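Local coordinates for protein glutamate--cysteine ligase GshA (Methylobacillus flagellatus KT, PDB 3K1T) that probably acts as a ligase joining glutamate to cysteine, the step that yields gamma-glutamylcysteine, at residues L99-N104 with G132-E137; P136-P141 with L154-R159. One frame throughout, in Å; residues are numbered along the deposited sequence.

Contact 1: L99-N104 with G132-E137; sequences LLIPEN and GSIAPE
Gly132 against Leu100 and Asn104 against Ala135 mark where the two parallel strands of a beta-alpha-beta unit diverge, and Asn104 and Gly132 bury more surface here than any other residues. Strands 97-102 and 128-133 are joined by helix 109-124. Gly132 N gives the last hydrogen bond between the segments, to Leu100 O at 2.9 Å. Glycine suits this place because the methyl group Leu99 CD1, 3.8 Å from Gly132 N and 3.9 Å from Gly132 CA, lies so close that a CB would collide with it. Beyond it the pairing stops: Pro102 has no N-H to offer, and Gly132 O is buried without a hydrogen-bonding partner. The Ile101 CA-H points at that oxygen, with Ile101 CA 3.4 Å from Gly132 O, and the ring carbon Pro102 CD also rests on it.

Past the strand ends, Asn104 takes over. With CG anti to its carbonyl carbon (chi1 -74°), the amide lies alongside Ala135, Asn104 CG being 3.8 Å from Ala135 CB, while OD1 meets Ile134 CG1. The branched Ile134 crosses Ile101 at about a right angle and meets its CG2, an apolar contact next to the place where Asn104 OD1 rests. Two waters bridge the segments here. One accepts from Ile134 N and donates to Pro102 O and Asn104 OD1; the other accepts from Asn104 ND2 at 3.2 Å and donates to Ile134 O. The turn itself is an ST turn, in which Ser133 OG accepts from Ala135 N at 3.0 Å.

Contact 2: P136-P141 with L154-R159; sequences PEITAP and LEPVRR. With SO4 (sulfate ion), chain C.
Pro141 and Pro156, two residues without an N-H, sit where the loop 136-141 lies over strand 151-160 of the mixed sheet, and the segments meet through carbon atoms and carbonyl oxygens instead of conventional hydrogen bonds. The nearest substitute is a CA-H...O contact, Pro141 CA to Leu154 O at 3.3 Å, just before the chain enters strand 142-145, which pairs antiparallel with 151-160.

Pro156 is the centre of the contact. Its compact ring projects from the strand into the bend of the loop: Pro156 CB touches Ile138 O at 3.5 Å, Pro156 CG lies against Thr139 C, and Pro156 CD reaches Ala140 C at 3.6 Å. Ile138 packs beside it with both branches in use. Ile138 CG2, anti to the backbone N, sits 4.0 Å from Pro156 CD, whereas CG1 and CD1 meet Leu154 CD1, the leucine being crossed at about a right angle. The polar end of Glu155 turns elsewhere, to a salt bridge with Arg130 on strand 128-133.

Farther along, Arg158 holds a sulfate, probably from the crystallisation liquor, by a two-pronged grip at its guanidinium edge: Arg158 NH2 bonds to sulfate O2 at 2.8 Å, and Arg158 NH1 to the in-plane sulfate O3 at a nearly straight 173°.

How the contacts relate
From the N terminus the chain runs up strand 97-102, crosses over through helix 109-124 and returns on strand 128-133, where contact 1 closes the crossover. It turns at once into the loop that carries contact 2, passes through strand 142-145 and comes back on 151-160, closing a shorter loop with no helix in it. The two closures follow one another and overlap at Pro136 and Glu137, which belong to both. Strand 128-133 lies between 97-102 and 151-160 in the mixed sheet; Ser133 binds the latter with probable hydrogen bonds from N to Glu155 O and from Val157 N to its own O.

Contact 1: L99-N104 with G132-E137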
ATOM      1  N   LEU A  99     -12.239 -11.516  14.758  1.00 14.04           N
ATOM      2  CA  LEU A  99     -11.859 -12.720  15.477  1.00 13.84           C
ATOM      3  C   LEU A  99     -10.938 -13.517  14.579  1.00 13.81           C
ATOM      4  O   LEU A  99     -11.311 -13.834  13.441  1.00 14.17           O
ATOM      5  CB  LEU A  99     -13.116 -13.572  15.818  1.00 14.09           C
ATOM      6  CG  LEU A  99     -12.906 -14.846  16.644  1.00 15.44           C
ATOM      7  CD1 LEU A  99     -12.531 -14.499  18.080  1.00 15.37           C
ATOM      8  CD2 LEU A  99     -14.168 -15.757  16.631  1.00 17.55           C
ATOM      9  N   LEU A 100      -9.749 -13.821  15.085  1.00 13.43           N
ATOM     10  CA  LEU A 100      -8.749 -14.602  14.364  0.50 13.35           C
ATOM     11  C   LEU A 100      -8.724 -16.025  14.916  1.00 13.63           C
ATOM     12  O   LEU A 100      -8.444 -16.240  16.091  1.00 13.87           O
ATOM     13  CB  LEU A 100      -7.352 -13.974  14.488  0.50 13.15           C
ATOM     14  CG  LEU A 100      -6.169 -14.696  13.797  0.50 13.49           C
ATOM     15  CD1 LEU A 100      -6.293 -14.660  12.267  0.50  9.17           C
ATOM     16  CD2 LEU A 100      -4.810 -14.058  14.246  0.50 12.90           C
ATOM     17  N   ILE A 101      -9.026 -17.002  14.066  1.00 13.75           N
ATOM     18  CA  ILE A 101      -8.948 -18.417  14.441  1.00 14.03           C
ATOM     19  C   ILE A 101      -7.630 -19.049  13.933  1.00 14.29           C
ATOM     20  O   ILE A 101      -7.426 -19.185  12.745  1.00 13.95           O
ATOM     21  CB  ILE A 101     -10.176 -19.224  13.917  1.00 15.26           C
ATOM     22  CG1 ILE A 101     -11.483 -18.571  14.437  1.00 15.79           C
ATOM     23  CG2 ILE A 101     -10.063 -20.697  14.341  1.00 12.26           C
ATOM     24  CD1 ILE A 101     -12.762 -19.259  14.051  1.00 20.06           C
ATOM     25  N   PRO A 102      -6.748 -19.460  14.846  1.00 14.65           N
ATOM     26  CA  PRO A 102      -5.450 -20.034  14.488  1.00 16.01           C
ATOM     27  C   PRO A 102      -5.544 -21.531  14.230  1.00 17.07           C
ATOM     28  O   PRO A 102      -6.563 -22.151  14.568  1.00 16.38           O
ATOM     29  CB  PRO A 102      -4.612 -19.752  15.718  1.00 15.68           C
ATOM     30  CG  PRO A 102      -5.603 -19.898  16.839  1.00 16.80           C
ATOM     31  CD  PRO A 102      -6.917 -19.388  16.304  1.00 15.04           C
ATOM     32  N   GLU A 103      -4.501 -22.091  13.632  1.00 18.94           N
ATOM     33  CA  GLU A 103      -4.323 -23.542  13.598  1.00 21.90           C
ATOM     34  C   GLU A 103      -4.383 -24.046  15.058  1.00 24.12           C
ATOM     35  O   GLU A 103      -4.131 -23.281  16.007  1.00 22.80           O
ATOM     36  CB  GLU A 103      -2.988 -23.921  12.958  1.00 23.07           C
ATOM     37  CG  GLU A 103      -2.905 -23.820  11.424  1.00 24.49           C
ATOM     38  CD  GLU A 103      -3.797 -24.854  10.686  1.00 27.56           C
ATOM     39  OE1 GLU A 103      -4.274 -25.820  11.338  1.00 27.51           O
ATOM     40  OE2 GLU A 103      -4.043 -24.683   9.460  1.00 28.97           O
ATOM     41  N   ASN A 104      -4.777 -25.305  15.244  1.00 26.71           N
ATOM     42  CA  ASN A 104      -4.892 -25.874  16.598  1.00 30.24           C
ATOM     43  C   ASN A 104      -3.542 -26.064  17.348  1.00 33.81           C
ATOM     44  O   ASN A 104      -3.537 -26.335  18.562  1.00 35.49           O
ATOM     45  CB  ASN A 104      -5.703 -27.183  16.584  1.00 30.31           C
ATOM     46  CG  ASN A 104      -7.219 -26.961  16.382  1.00 30.28           C
ATOM     47  OD1 ASN A 104      -7.706 -25.833  16.335  1.00 28.04           O
ATOM     48  ND2 ASN A 104      -7.970 -28.065  16.309  1.00 30.57           N
ATOM     49  N   GLY A 132      -9.356 -16.473  18.796  1.00 13.60           N
ATOM     50  CA  GLY A 132     -10.344 -17.469  19.220  1.00 14.15           C
ATOM     51  C   GLY A 132      -9.928 -18.860  18.792  1.00 14.48           C
ATOM     52  O   GLY A 132      -9.909 -19.187  17.603  1.00 13.65           O
ATOM     53  N   SER A 133      -9.593 -19.684  19.768  1.00 14.30           N
ATOM     54  CA  SER A 133      -9.241 -21.066  19.526  1.00 14.65           C
ATOM     55  C   SER A 133     -10.454 -21.977  19.333  1.00 15.25           C
ATOM     56  O   SER A 133     -11.417 -21.881  20.088  1.00 15.59           O
ATOM     57  CB  SER A 133      -8.477 -21.598  20.756  1.00 14.97           C
ATOM     58  OG  SER A 133      -8.051 -22.933  20.544  1.00 16.07           O
ATOM     59  N   ILE A 134     -10.354 -22.909  18.391  1.00 16.13           N
ATOM     60  CA  ILE A 134     -11.302 -24.012  18.276  1.00 17.04           C
ATOM     61  C   ILE A 134     -10.634 -25.328  18.666  1.00 18.09           C
ATOM     62  O   ILE A 134     -11.135 -26.403  18.336  1.00 17.89           O
ATOM     63  CB  ILE A 134     -11.924 -24.091  16.846  1.00 16.85           C
ATOM     64  CG1 ILE A 134     -10.860 -24.314  15.767  1.00 17.66           C
ATOM     65  CG2 ILE A 134     -12.751 -22.821  16.569  1.00 17.76           C
ATOM     66  CD1 ILE A 134     -11.446 -24.599  14.299  1.00 18.49           C
ATOM     67  N   ALA A 135      -9.502 -25.255  19.366  1.00 18.12           N
ATOM     68  CA  ALA A 135      -8.801 -26.447  19.812  1.00 18.41           C
ATOM     69  C   ALA A 135      -9.526 -26.948  21.068  1.00 20.32           C
ATOM     70  O   ALA A 135      -9.763 -26.193  22.012  1.00 19.14           O
ATOM     71  CB  ALA A 135      -7.336 -26.163  20.114  1.00 17.96           C
ATOM     72  N   PRO A 136      -9.907 -28.229  21.071  1.00 23.06           N
ATOM     73  CA  PRO A 136     -10.750 -28.756  22.162  1.00 24.41           C
ATOM     74  C   PRO A 136     -10.072 -28.731  23.550  1.00 24.54           C
ATOM     75  O   PRO A 136     -10.753 -28.663  24.558  1.00 25.13           O
ATOM     76  CB  PRO A 136     -11.041 -30.189  21.703  1.00 24.76           C
ATOM     77  CG  PRO A 136      -9.862 -30.573  20.882  1.00 26.05           C
ATOM     78  CD  PRO A 136      -9.516 -29.285  20.119  1.00 24.08           C
ATOM     79  N   GLU A 137      -8.750 -28.762  23.571  1.00 24.75           N
ATOM     80  CA  GLU A 137      -7.968 -28.634  24.796  1.00 26.33           C
ATOM     81  C   GLU A 137      -7.836 -27.207  25.366  1.00 24.72           C
ATOM     82  O   GLU A 137      -7.397 -27.032  26.489  1.00 24.80           O
ATOM     83  CB  GLU A 137      -6.576 -29.235  24.578  1.00 27.56           C
ATOM     84  CG  GLU A 137      -5.677 -28.437  23.650  1.00 32.66           C
ATOM     85  CD  GLU A 137      -5.794 -28.811  22.157  1.00 39.65           C
ATOM     86  OE1 GLU A 137      -6.781 -29.493  21.740  1.00 38.89           O
ATOM     87  OE2 GLU A 137      -4.863 -28.378  21.399  1.00 45.54           O
TER
HETATM   88  O   HOH W   1      -7.761 -23.119  16.956  1.00 16.28           O
HETATM   89  O   HOH W   2     -11.200 -27.965  16.186  1.00 49.88           O

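Contact 2: P136-P141 with L154-R159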
ATOM      1  N   PRO A 136      -9.907 -28.229  21.071  1.00 23.06           N
ATOM      2  CA  PRO A 136     -10.750 -28.756  22.162  1.00 24.41           C
ATOM      3  C   PRO A 136     -10.072 -28.731  23.550  1.00 24.54           C
ATOM      4  O   PRO A 136     -10.753 -28.663  24.558  1.00 25.13           O
ATOM      5  CB  PRO A 136     -11.041 -30.189  21.703  1.00 24.76           C
ATOM      6  CG  PRO A 136      -9.862 -30.573  20.882  1.00 26.05           C
ATOM      7  CD  PRO A 136      -9.516 -29.285  20.119  1.00 24.08           C
ATOM      8  N   GLU A 137      -8.750 -28.762  23.571  1.00 24.75           N
ATOM      9  CA  GLU A 137      -7.968 -28.634  24.796  1.00 26.33           C
ATOM     10  C   GLU A 137      -7.836 -27.207  25.366  1.00 24.72           C
ATOM     11  O   GLU A 137      -7.397 -27.032  26.489  1.00 24.80           O
ATOM     12  CB  GLU A 137      -6.576 -29.235  24.578  1.00 27.56           C
ATOM     13  CG  GLU A 137      -5.677 -28.437  23.650  1.00 32.66           C
ATOM     14  CD  GLU A 137      -5.794 -28.811  22.157  1.00 39.65           C
ATOM     15  OE1 GLU A 137      -6.781 -29.493  21.740  1.00 38.89           O
ATOM     16  OE2 GLU A 137      -4.863 -28.378  21.399  1.00 45.54           O
ATOM     17  N   ILE A 138      -8.230 -26.188  24.623  1.00 23.42           N
ATOM     18  CA  ILE A 138      -8.265 -24.827  25.173  1.00 21.55           C
ATOM     19  C   ILE A 138      -9.663 -24.625  25.732  1.00 20.86           C
ATOM     20  O   ILE A 138     -10.617 -24.472  24.995  1.00 20.44           O
ATOM     21  CB  ILE A 138      -7.909 -23.733  24.116  1.00 21.12           C
ATOM     22  CG1 ILE A 138      -6.469 -23.922  23.574  1.00 22.04           C
ATOM     23  CG2 ILE A 138      -8.121 -22.293  24.689  1.00 19.11           C
ATOM     24  CD1 ILE A 138      -5.347 -23.766  24.641  1.00 24.40           C
ATOM     25  N   THR A 139      -9.779 -24.625  27.054  1.00 20.92           N
ATOM     26  CA  THR A 139     -11.066 -24.511  27.712  1.00 21.68           C
ATOM     27  C   THR A 139     -11.185 -23.234  28.559  1.00 21.20           C
ATOM     28  O   THR A 139     -12.224 -22.960  29.133  1.00 21.60           O
ATOM     29  CB  THR A 139     -11.346 -25.796  28.556  1.00 21.88           C
ATOM     30  OG1 THR A 139     -10.362 -25.927  29.575  1.00 24.21           O
ATOM     31  CG2 THR A 139     -11.249 -27.047  27.678  1.00 22.91           C
ATOM     32  N   ALA A 140     -10.126 -22.427  28.596  1.00 19.86           N
ATOM     33  CA  ALA A 140     -10.142 -21.153  29.305  1.00 18.96           C
ATOM     34  C   ALA A 140      -9.081 -20.245  28.669  1.00 18.40           C
ATOM     35  O   ALA A 140      -8.228 -20.730  27.930  1.00 17.45           O
ATOM     36  CB  ALA A 140      -9.855 -21.367  30.831  1.00 19.60           C
ATOM     37  N   PRO A 141      -9.136 -18.938  28.932  1.00 18.66           N
ATOM     38  CA  PRO A 141      -8.069 -18.053  28.436  1.00 18.35           C
ATOM     39  C   PRO A 141      -6.697 -18.589  28.806  1.00 18.54           C
ATOM     40  O   PRO A 141      -6.457 -18.933  29.982  1.00 17.55           O
ATOM     41  CB  PRO A 141      -8.362 -16.730  29.125  1.00 18.69           C
ATOM     42  CG  PRO A 141      -9.846 -16.788  29.463  1.00 20.19           C
ATOM     43  CD  PRO A 141     -10.062 -18.218  29.834  1.00 19.69           C
ATOM     44  N   LEU A 154      -4.824 -16.994  23.933  1.00 16.87           N
ATOM     45  CA  LEU A 154      -5.819 -17.812  23.230  1.00 17.33           C
ATOM     46  C   LEU A 154      -7.025 -17.945  24.104  1.00 16.98           C
ATOM     47  O   LEU A 154      -6.896 -18.250  25.310  1.00 17.07           O
ATOM     48  CB  LEU A 154      -5.319 -19.225  22.937  1.00 17.49           C
ATOM     49  CG  LEU A 154      -4.153 -19.532  22.017  1.00 22.99           C
ATOM     50  CD1 LEU A 154      -4.086 -21.047  21.778  1.00 24.05           C
ATOM     51  CD2 LEU A 154      -4.235 -18.804  20.715  1.00 24.35           C
ATOM     52  N   GLU A 155      -8.197 -17.709  23.523  1.00 16.27           N
ATOM     53  CA  GLU A 155      -9.457 -17.798  24.238  1.00 15.84           C
ATOM     54  C   GLU A 155     -10.366 -18.805  23.510  1.00 16.00           C
ATOM     55  O   GLU A 155     -10.451 -18.775  22.266  1.00 15.01           O
ATOM     56  CB  GLU A 155     -10.111 -16.434  24.302  1.00 16.13           C
ATOM     57  CG  GLU A 155      -9.264 -15.325  24.957  1.00 18.86           C
ATOM     58  CD  GLU A 155      -9.847 -13.925  24.736  1.00 20.26           C
ATOM     59  OE1 GLU A 155     -10.982 -13.702  25.236  1.00 17.39           O
ATOM     60  OE2 GLU A 155      -9.170 -13.065  24.084  1.00 21.98           O
ATOM     61  N   PRO A 156     -11.049 -19.686  24.259  1.00 15.96           N
ATOM     62  CA  PRO A 156     -11.942 -20.619  23.567  1.00 15.83           C
ATOM     63  C   PRO A 156     -13.141 -19.925  22.881  1.00 14.33           C
ATOM     64  O   PRO A 156     -13.802 -19.133  23.498  1.00 14.11           O
ATOM     65  CB  PRO A 156     -12.426 -21.541  24.708  1.00 16.36           C
ATOM     66  CG  PRO A 156     -12.356 -20.720  25.910  1.00 16.61           C
ATOM     67  CD  PRO A 156     -11.106 -19.858  25.716  1.00 17.17           C
ATOM     68  N   VAL A 157     -13.421 -20.238  21.629  1.00 15.08           N
ATOM     69  CA  VAL A 157     -14.583 -19.704  20.935  0.50 14.80           C
ATOM     70  C   VAL A 157     -15.851 -20.196  21.665  1.00 14.89           C
ATOM     71  O   VAL A 157     -15.890 -21.326  22.110  1.00 13.93           O
ATOM     72  CB  VAL A 157     -14.572 -20.154  19.449  0.50 15.22           C
ATOM     73  CG1 VAL A 157     -15.914 -19.949  18.806  0.50 14.47           C
ATOM     74  CG2 VAL A 157     -13.454 -19.404  18.663  0.50 14.85           C
ATOM     75  N   ARG A 158     -16.833 -19.330  21.825  1.00 15.28           N
ATOM     76  CA  ARG A 158     -18.148 -19.687  22.363  1.00 16.84           C
ATOM     77  C   ARG A 158     -19.168 -19.396  21.289  1.00 16.75           C
ATOM     78  O   ARG A 158     -19.189 -18.266  20.747  1.00 19.32           O
ATOM     79  CB  ARG A 158     -18.437 -18.820  23.585  1.00 17.97           C
ATOM     80  CG  ARG A 158     -19.806 -19.067  24.206  1.00 23.25           C
ATOM     81  CD  ARG A 158     -19.799 -20.270  25.125  1.00 27.08           C
ATOM     82  NE  ARG A 158     -21.076 -20.389  25.851  1.00 27.80           N
ATOM     83  CZ  ARG A 158     -22.061 -21.246  25.554  1.00 29.77           C
ATOM     84  NH1 ARG A 158     -21.969 -22.102  24.526  1.00 26.20           N
ATOM     85  NH2 ARG A 158     -23.161 -21.239  26.302  1.00 30.43           N
ATOM     86  N   ARG A 159     -20.024 -20.365  20.954  1.00 13.67           N
ATOM     87  CA  ARG A 159     -21.104 -20.081  20.016  1.00 12.14           C
ATOM     88  C   ARG A 159     -22.394 -19.820  20.755  1.00 13.53           C
ATOM     89  O   ARG A 159     -22.864 -20.694  21.513  1.00 12.73           O
ATOM     90  CB  ARG A 159     -21.311 -21.231  19.028  1.00 11.43           C
ATOM     91  CG  ARG A 159     -22.430 -20.925  18.024  1.00 11.54           C
ATOM     92  CD  ARG A 159     -22.406 -21.891  16.897  1.00 12.73           C
ATOM     93  NE  ARG A 159     -23.492 -21.687  15.940  1.00 13.27           N
ATOM     94  CZ  ARG A 159     -23.493 -22.169  14.689  1.00 11.46           C
ATOM     95  NH1 ARG A 159     -22.467 -22.872  14.229  1.00 12.10           N
ATOM     96  NH2 ARG A 159     -24.545 -21.966  13.915  1.00 13.12           N
TER
HETATM   97  S   SO4 C 433     -24.425 -24.677  25.434  1.00 31.95           S
HETATM   98  O1  SO4 C 433     -23.299 -25.451  25.949  1.00 32.47           O
HETATM   99  O2  SO4 C 433     -24.723 -23.522  26.317  1.00 31.74           O
HETATM  100  O3  SO4 C 433     -24.073 -24.112  24.090  1.00 30.00           O
HETATM  101  O4  SO4 C 433     -25.597 -25.561  25.394  1.00 30.21           O